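Side-chain contacts in phosphatidylinositol-specific phospholipase C1 (Streptomyces antibioticus, PDB 3H4X), which belongs to the calcium-dependent phosphoinositide phospholipase C family and folds as a TIM-type barrel of alternating strands and helices: residues D103-L108 against R150-D155; A113-H118 against G187-E192. All blocks are in the same frame, centred on the assembly; numbering follows the deposited sequence.

Interaction 1: D103-L108 against R150-D155; sequences DFAGCL and RQKLGD. With EOH (ethanol), chain K.
Leu108 and Lys152 mark the closest backbone approach of the two segments, their CA atoms 6.1 Å apart where helix 104-117 lies beside the C-terminal end of helix 142-153. Both residues send CB toward the opposite helix, and Leu108 CB meets Lys152 CB at 3.7 Å; the two side chains cross at about a right angle. One methyl branch of Leu108, CD2, reaches Leu153 CD1 at 3.9 Å, while the other, CD1, sits 3.8 Å above the centre of the Phe104 ring, a turn earlier in its own helix. The leucine is thus gripped between the neighbouring helix and an aromatic face.

Lys152 bends at chi2 (-73°), which turns its outer chain across the first turn of helix 104-117. Its CE lies 3.5 Å from Ala105 O, and NZ donates to the hydroxyl O of a bound ethanol at 2.7 Å. NZ is also hydrogen-bonded to Ser109 OG, which bonds to Ala105 O as well and so links the lysine to the helix backbone. Just before the helix, Asp103 is the N-cap: OD1 accepts from Gly106 N at 3.0 Å (N-H...O 153°), nearly along the C-O axis. Gly154 is the first residue to leave helical angles, with positive phi.

The two segments share no hydrogen bond, but Ser109 and Arg112, further along helix 104-117, bond to Lys152 NZ and Lys152 O. Apolar packing plus these two bonds therefore joins the helices, the ammonium group taking a serine and an ethanol, probably from the crystallisation liquor, as partners.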
ATOM      1  N   ASP A 103      -0.479  15.389   9.956  1.00 10.04           N
ATOM      2  CA  ASP A 103      -1.517  14.671   9.229  1.00  9.95           C
ATOM      3  C   ASP A 103      -1.004  14.072   7.918  1.00  9.34           C
ATOM      4  O   ASP A 103       0.201  14.019   7.673  1.00  9.24           O
ATOM      5  CB  ASP A 103      -2.701  15.603   8.958  1.00 10.72           C
ATOM      6  CG  ASP A 103      -2.329  16.785   8.075  1.00 12.11           C
ATOM      7  OD1 ASP A 103      -1.167  16.868   7.621  1.00 13.19           O
ATOM      8  OD2 ASP A 103      -3.207  17.640   7.835  1.00 15.89           O
ATOM      9  N   PHE A 104      -1.926  13.621   7.075  1.00  9.05           N
ATOM     10  CA  PHE A 104      -1.549  12.955   5.830  1.00  8.65           C
ATOM     11  C   PHE A 104      -0.769  13.900   4.918  1.00  8.48           C
ATOM     12  O   PHE A 104       0.234  13.506   4.315  1.00  8.47           O
ATOM     13  CB  PHE A 104      -2.793  12.402   5.132  1.00  9.02           C
ATOM     14  CG  PHE A 104      -2.508  11.607   3.881  1.00  9.17           C
ATOM     15  CD1 PHE A 104      -1.442  10.720   3.814  1.00  9.59           C
ATOM     16  CD2 PHE A 104      -3.345  11.720   2.783  1.00  9.56           C
ATOM     17  CE1 PHE A 104      -1.204   9.978   2.661  1.00 10.59           C
ATOM     18  CE2 PHE A 104      -3.111  10.982   1.634  1.00 10.27           C
ATOM     19  CZ  PHE A 104      -2.041  10.112   1.577  1.00 10.91           C
ATOM     20  N   ALA A 105      -1.219  15.147   4.817  1.00  8.60           N
ATOM     21  CA  ALA A 105      -0.482  16.134   4.037  1.00  8.82           C
ATOM     22  C   ALA A 105       0.954  16.274   4.548  1.00  8.90           C
ATOM     23  O   ALA A 105       1.886  16.443   3.758  1.00  9.21           O
ATOM     24  CB  ALA A 105      -1.198  17.479   4.045  1.00  9.45           C
ATOM     25  N   GLY A 106       1.131  16.206   5.865  1.00  9.07           N
ATOM     26  CA  GLY A 106       2.464  16.269   6.456  1.00  9.31           C
ATOM     27  C   GLY A 106       3.314  15.064   6.091  1.00  9.12           C
ATOM     28  O   GLY A 106       4.504  15.193   5.801  1.00  9.38           O
ATOM     29  N   CYS A 107       2.701  13.886   6.107  1.00  8.82           N
ATOM     30  CA  CYS A 107       3.384  12.675   5.684  1.00  9.12           C
ATOM     31  C   CYS A 107       3.855  12.795   4.236  1.00  8.59           C
ATOM     32  O   CYS A 107       5.000  12.481   3.907  1.00  8.39           O
ATOM     33  CB  CYS A 107       2.447  11.478   5.830  1.00  9.41           C
ATOM     34  SG  CYS A 107       3.165   9.923   5.306  1.00 13.33           S
ATOM     35  N   LEU A 108       2.957  13.243   3.367  1.00  8.02           N
ATOM     36  CA  LEU A 108       3.276  13.413   1.959  1.00  7.89           C
ATOM     37  C   LEU A 108       4.401  14.423   1.757  1.00  7.98           C
ATOM     38  O   LEU A 108       5.247  14.253   0.879  1.00  8.07           O
ATOM     39  CB  LEU A 108       2.027  13.825   1.179  1.00  7.95           C
ATOM     40  CG  LEU A 108       0.933  12.761   1.070  1.00  7.80           C
ATOM     41  CD1 LEU A 108      -0.352  13.401   0.568  1.00  8.52           C
ATOM     42  CD2 LEU A 108       1.369  11.610   0.170  1.00  8.94           C
ATOM     43  N   ARG A 150      -1.402  14.328  -5.976  1.00  8.10           N
ATOM     44  CA  ARG A 150      -0.852  15.012  -7.152  1.00  8.64           C
ATOM     45  C   ARG A 150      -0.123  16.286  -6.741  1.00  8.62           C
ATOM     46  O   ARG A 150       0.967  16.569  -7.226  1.00  8.84           O
ATOM     47  CB  ARG A 150      -1.944  15.363  -8.173  1.00  9.22           C
ATOM     48  CG  ARG A 150      -2.521  14.177  -8.931  1.00 10.04           C
ATOM     49  CD  ARG A 150      -3.247  14.595 -10.218  1.00 11.02           C
ATOM     50  NE  ARG A 150      -4.220  15.664 -10.000  1.00 11.15           N
ATOM     51  CZ  ARG A 150      -5.472  15.473  -9.591  1.00 10.41           C
ATOM     52  NH1 ARG A 150      -5.924  14.246  -9.348  1.00 10.40           N
ATOM     53  NH2 ARG A 150      -6.276  16.514  -9.418  1.00 11.30           N
ATOM     54  N   GLN A 151      -0.732  17.055  -5.846  1.00  8.54           N
ATOM     55  CA  GLN A 151      -0.148  18.315  -5.400  1.00  8.88           C
ATOM     56  C   GLN A 151       1.188  18.100  -4.697  1.00  8.64           C
ATOM     57  O   GLN A 151       2.151  18.829  -4.931  1.00  9.04           O
ATOM     58  CB  GLN A 151      -1.124  19.047  -4.475  1.00  9.37           C
ATOM     59  CG  GLN A 151      -0.677  20.442  -4.061  1.00 11.29           C
ATOM     60  CD  GLN A 151       0.051  20.469  -2.734  1.00 13.24           C
ATOM     61  OE1 GLN A 151      -0.339  19.794  -1.782  1.00 14.54           O
ATOM     62  NE2 GLN A 151       1.108  21.276  -2.656  1.00 14.43           N
ATOM     63  N   LYS A 152       1.249  17.093  -3.833  1.00  8.23           N
ATOM     64  CA  LYS A 152       2.441  16.871  -3.020  1.00  8.52           C
ATOM     65  C   LYS A 152       3.566  16.149  -3.753  1.00  8.69           C
ATOM     66  O   LYS A 152       4.740  16.459  -3.552  1.00  8.70           O
ATOM     67  CB  LYS A 152       2.082  16.094  -1.754  1.00  8.70           C
ATOM     68  CG  LYS A 152       1.222  16.873  -0.776  1.00 10.09           C
ATOM     69  CD  LYS A 152       2.012  17.952  -0.060  1.00 12.64           C
ATOM     70  CE  LYS A 152       1.177  18.590   1.038  1.00 14.29           C
ATOM     71  NZ  LYS A 152       1.960  19.580   1.821  1.00 16.60           N
ATOM     72  N   LEU A 153       3.207  15.176  -4.584  1.00  8.76           N
ATOM     73  CA  LEU A 153       4.195  14.256  -5.154  1.00  9.55           C
ATOM     74  C   LEU A 153       4.317  14.312  -6.674  1.00 10.30           C
ATOM     75  O   LEU A 153       5.337  13.907  -7.232  1.00 10.59           O
ATOM     76  CB  LEU A 153       3.888  12.819  -4.733  1.00  9.22           C
ATOM     77  CG  LEU A 153       4.086  12.518  -3.251  1.00  9.77           C
ATOM     78  CD1 LEU A 153       3.676  11.088  -2.944  1.00  9.75           C
ATOM     79  CD2 LEU A 153       5.537  12.762  -2.860  1.00 11.75           C
ATOM     80  N   GLY A 154       3.271  14.781  -7.343  1.00 11.13           N
ATOM     81  CA  GLY A 154       3.300  14.931  -8.792  1.00 11.90           C
ATOM     82  C   GLY A 154       3.862  13.729  -9.525  1.00 12.26           C
ATOM     83  O   GLY A 154       3.345  12.615  -9.405  1.00 12.51           O
ATOM     84  N   ASP A 155       4.933  13.964 -10.283  1.00 12.81           N
ATOM     85  CA  ASP A 155       5.492  12.973 -11.198  1.00 13.25           C
ATOM     86  C   ASP A 155       6.152  11.782 -10.509  1.00 12.38           C
ATOM     87  O   ASP A 155       6.551  10.826 -11.173  1.00 12.84           O
ATOM     88  CB  ASP A 155       6.487  13.640 -12.162  1.00 14.19           C
ATOM     89  CG  ASP A 155       7.759  14.118 -11.469  1.00 16.51           C
ATOM     90  OD1 ASP A 155       7.868  13.994 -10.230  1.00 19.38           O
ATOM     91  OD2 ASP A 155       8.660  14.625 -12.174  1.00 19.35           O
TER
HETATM   92  C1  EOH K 349       1.894  19.615   4.790  1.00 29.61           C
HETATM   93  C2  EOH K 349       3.245  20.321   4.811  1.00 29.71           C
HETATM   94  O   EOH K 349       0.903  20.385   4.149  1.00 29.68           O

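Interaction 2: A113-H118 against G187-E192; sequences AWHDAH and GKFLFE
His115 carries CG anti to its own backbone N (chi1 164°), as does Trp114, whereas Phe189 has CG beside the backbone N (chi1 -66°); these settings bring all three rings together at the C-terminal end of helix 104-117. Phe189 is met at its rim by both helix residues. His115 CB approaches Phe189 CE2 at 3.7 Å, near the plane of the phenyl ring, and Trp114 CE3 lies 4.1 Å from Phe189 CZ, so indole and phenyl touch edge against edge with neither face covered by the other. The imidazole and phenyl centroids are 5.8 Å apart and their planes stand at 50°, an oblique pair that is neither a stack nor a T.

The outer edge of the imidazole turns to the backbone: His115 CE1 is 3.1 Å from Gly187 O, which lies near the ring plane. The His121 ring also meets Trp114, His115 and Phe189, completing the aromatic cluster.

Geometrically, the contact seats helix 104-117 against the start of strand 189-195, at the N-terminal end of the barrel strands. The short CE1 approach would suit a polarised C-H facing a carbonyl oxygen, an electrostatic supplement to a junction otherwise made by the His115 CB and the edge of the indole against the edge of the phenyl ring, while His115 ND1 and Trp114 NE1 find their hydrogen-bond partners in His121 NE2 and Asp53 OD1.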
ATOM      1  N   ALA A 113      10.067  15.529   0.389  1.00  8.95           N
ATOM      2  CA  ALA A 113      11.370  16.023   0.819  1.00  9.22           C
ATOM      3  C   ALA A 113      12.417  14.921   0.714  1.00  9.32           C
ATOM      4  O   ALA A 113      13.514  15.124   0.187  1.00  9.71           O
ATOM      5  CB  ALA A 113      11.285  16.542   2.241  1.00  9.56           C
ATOM      6  N   TRP A 114      12.062  13.741   1.207  1.00  9.19           N
ATOM      7  CA  TRP A 114      12.960  12.600   1.186  1.00  9.32           C
ATOM      8  C   TRP A 114      13.244  12.168  -0.253  1.00  9.56           C
ATOM      9  O   TRP A 114      14.385  11.879  -0.619  1.00 10.13           O
ATOM     10  CB  TRP A 114      12.348  11.456   1.998  1.00  9.30           C
ATOM     11  CG  TRP A 114      13.167  10.221   2.016  1.00  9.50           C
ATOM     12  CD1 TRP A 114      14.149   9.897   2.908  1.00  9.98           C
ATOM     13  CD2 TRP A 114      13.078   9.128   1.101  1.00 10.20           C
ATOM     14  NE1 TRP A 114      14.680   8.670   2.598  1.00 11.03           N
ATOM     15  CE2 TRP A 114      14.039   8.176   1.493  1.00 10.83           C
ATOM     16  CE3 TRP A 114      12.279   8.859  -0.014  1.00 10.65           C
ATOM     17  CZ2 TRP A 114      14.222   6.976   0.808  1.00 11.14           C
ATOM     18  CZ3 TRP A 114      12.461   7.669  -0.689  1.00 11.29           C
ATOM     19  CH2 TRP A 114      13.422   6.743  -0.276  1.00 11.09           C
ATOM     20  N   HIS A 115      12.196  12.134  -1.070  1.00  9.50           N
ATOM     21  CA  HIS A 115      12.314  11.784  -2.481  1.00  9.79           C
ATOM     22  C   HIS A 115      13.314  12.681  -3.204  1.00 10.29           C
ATOM     23  O   HIS A 115      14.192  12.196  -3.924  1.00 10.36           O
ATOM     24  CB  HIS A 115      10.936  11.867  -3.145  1.00  9.74           C
ATOM     25  CG  HIS A 115      10.976  11.894  -4.641  1.00  9.84           C
ATOM     26  ND1 HIS A 115      11.049  10.750  -5.407  1.00 10.33           N
ATOM     27  CD2 HIS A 115      10.929  12.928  -5.513  1.00 10.63           C
ATOM     28  CE1 HIS A 115      11.061  11.081  -6.686  1.00 10.41           C
ATOM     29  NE2 HIS A 115      10.987  12.396  -6.777  1.00 11.17           N
ATOM     30  N   ASP A 116      13.173  13.988  -3.024  1.00 11.08           N
ATOM     31  CA  ASP A 116      14.066  14.930  -3.689  1.00 12.20           C
ATOM     32  C   ASP A 116      15.522  14.740  -3.253  1.00 12.75           C
ATOM     33  O   ASP A 116      16.446  15.014  -4.020  1.00 13.47           O
ATOM     34  CB  ASP A 116      13.607  16.369  -3.454  1.00 12.83           C
ATOM     35  CG  ASP A 116      12.319  16.702  -4.192  1.00 13.91           C
ATOM     36  OD1 ASP A 116      11.984  15.999  -5.171  1.00 16.01           O
ATOM     37  OD2 ASP A 116      11.643  17.672  -3.793  1.00 15.39           O
ATOM     38  N   ALA A 117      15.721  14.252  -2.033  1.00 13.09           N
ATOM     39  CA  ALA A 117      17.065  14.037  -1.494  1.00 13.67           C
ATOM     40  C   ALA A 117      17.666  12.687  -1.891  1.00 13.79           C
ATOM     41  O   ALA A 117      18.861  12.453  -1.701  1.00 14.25           O
ATOM     42  CB  ALA A 117      17.050  14.176   0.021  1.00 14.02           C
ATOM     43  N   HIS A 118      16.837  11.801  -2.435  1.00 13.68           N
ATOM     44  CA  HIS A 118      17.285  10.464  -2.813  1.00 13.87           C
ATOM     45  C   HIS A 118      16.886  10.112  -4.243  1.00 13.89           C
ATOM     46  O   HIS A 118      16.084   9.205  -4.467  1.00 13.55           O
ATOM     47  CB  HIS A 118      16.733   9.417  -1.840  1.00 14.12           C
ATOM     48  CG  HIS A 118      17.099   9.670  -0.411  1.00 14.93           C
ATOM     49  ND1 HIS A 118      18.191   9.086   0.195  1.00 16.47           N
ATOM     50  CD2 HIS A 118      16.520  10.452   0.530  1.00 15.00           C
ATOM     51  CE1 HIS A 118      18.263   9.494   1.450  1.00 15.92           C
ATOM     52  NE2 HIS A 118      17.263  10.326   1.677  1.00 16.39           N
ATOM     53  N   GLY A 187      12.836   5.837  -8.022  1.00  9.72           N
ATOM     54  CA  GLY A 187      12.330   7.171  -7.755  1.00  9.40           C
ATOM     55  C   GLY A 187      10.815   7.296  -7.794  1.00  9.01           C
ATOM     56  O   GLY A 187      10.295   8.400  -7.931  1.00  9.87           O
ATOM     57  N   LYS A 188      10.104   6.174  -7.666  1.00  8.47           N
ATOM     58  CA  LYS A 188       8.641   6.195  -7.685  1.00  8.20           C
ATOM     59  C   LYS A 188       8.013   5.766  -6.369  1.00  7.68           C
ATOM     60  O   LYS A 188       8.550   4.932  -5.635  1.00  8.09           O
ATOM     61  CB  LYS A 188       8.091   5.303  -8.802  1.00  8.47           C
ATOM     62  CG  LYS A 188       8.519   5.721 -10.197  1.00  9.60           C
ATOM     63  CD  LYS A 188       7.897   7.044 -10.614  1.00 11.33           C
ATOM     64  CE  LYS A 188       8.428   7.477 -11.978  1.00 13.06           C
ATOM     65  NZ  LYS A 188       7.790   8.730 -12.458  1.00 15.10           N
ATOM     66  N   PHE A 189       6.852   6.351  -6.099  1.00  7.24           N
ATOM     67  CA  PHE A 189       5.961   5.887  -5.052  1.00  7.39           C
ATOM     68  C   PHE A 189       4.727   5.294  -5.700  1.00  7.16           C
ATOM     69  O   PHE A 189       4.245   5.790  -6.723  1.00  7.25           O
ATOM     70  CB  PHE A 189       5.507   7.044  -4.164  1.00  7.53           C
ATOM     71  CG  PHE A 189       6.609   7.669  -3.362  1.00  8.32           C
ATOM     72  CD1 PHE A 189       7.225   6.976  -2.332  1.00  9.37           C
ATOM     73  CD2 PHE A 189       7.013   8.965  -3.620  1.00  9.78           C
ATOM     74  CE1 PHE A 189       8.239   7.565  -1.590  1.00 10.13           C
ATOM     75  CE2 PHE A 189       8.022   9.556  -2.880  1.00 10.82           C
ATOM     76  CZ  PHE A 189       8.634   8.855  -1.866  1.00 10.76           C
ATOM     77  N   LEU A 190       4.208   4.243  -5.082  1.00  6.95           N
ATOM     78  CA  LEU A 190       2.922   3.692  -5.455  1.00  6.76           C
ATOM     79  C   LEU A 190       2.048   3.699  -4.213  1.00  6.43           C
ATOM     80  O   LEU A 190       2.558   3.718  -3.089  1.00  7.00           O
ATOM     81  CB  LEU A 190       3.076   2.271  -6.003  1.00  7.14           C
ATOM     82  CG  LEU A 190       3.920   2.146  -7.280  1.00  8.65           C
ATOM     83  CD1 LEU A 190       5.407   2.021  -6.965  1.00 10.23           C
ATOM     84  CD2 LEU A 190       3.467   0.968  -8.121  1.00 10.11           C
ATOM     85  N   PHE A 191       0.736   3.689  -4.415  1.00  6.02           N
ATOM     86  CA  PHE A 191      -0.205   3.672  -3.308  1.00  6.16           C
ATOM     87  C   PHE A 191      -1.176   2.514  -3.459  1.00  6.31           C
ATOM     88  O   PHE A 191      -1.670   2.252  -4.557  1.00  6.67           O
ATOM     89  CB  PHE A 191      -0.993   4.984  -3.246  1.00  6.38           C
ATOM     90  CG  PHE A 191      -0.174   6.160  -2.812  1.00  6.49           C
ATOM     91  CD1 PHE A 191      -0.160   6.556  -1.487  1.00  7.48           C
ATOM     92  CD2 PHE A 191       0.585   6.869  -3.725  1.00  7.63           C
ATOM     93  CE1 PHE A 191       0.603   7.627  -1.076  1.00  8.51           C
ATOM     94  CE2 PHE A 191       1.348   7.945  -3.319  1.00  8.46           C
ATOM     95  CZ  PHE A 191       1.354   8.324  -1.991  1.00  8.68           C
ATOM     96  N   GLU A 192      -1.441   1.834  -2.348  1.00  6.26           N
ATOM     97  CA  GLU A 192      -2.453   0.784  -2.250  1.00  6.73           C
ATOM     98  C   GLU A 192      -3.501   1.241  -1.241  1.00  6.70           C
ATOM     99  O   GLU A 192      -3.149   1.788  -0.198  1.00  7.92           O
ATOM    100  CB  GLU A 192      -1.813  -0.517  -1.746  1.00  6.86           C
ATOM    101  CG  GLU A 192      -2.818  -1.612  -1.393  1.00  7.79           C
ATOM    102  CD  GLU A 192      -2.256  -2.699  -0.481  1.00  8.23           C
ATOM    103  OE1 GLU A 192      -1.064  -2.647  -0.099  1.00  9.42           O
ATOM    104  OE2 GLU A 192      -3.036  -3.617  -0.136  1.00  8.95           O
TER

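Helix 104-117 serves both contacts: its first turns pack on helix 142-153 in interaction 1, its last on the start of strand 189-195 in interaction 2. The centres of the two contacts are about 10 Å apart, and Phe191 bridges them, its CZ lying 3.7 Å from Leu153 CD1 and 3.9 Å from Leu108 CD2. A probable hydrogen bond between Asp155 O and Lys188 NZ (2.8 Å) adds a polar tie. Interaction 1 is partly buried, with a lysine ammonium group at its partly exposed border; interaction 2 is more buried. Both rest on the strand, interaction 1 through Phe191, so they differ in chemistry: aliphatic chains and a lysine against ring edges and an imidazole.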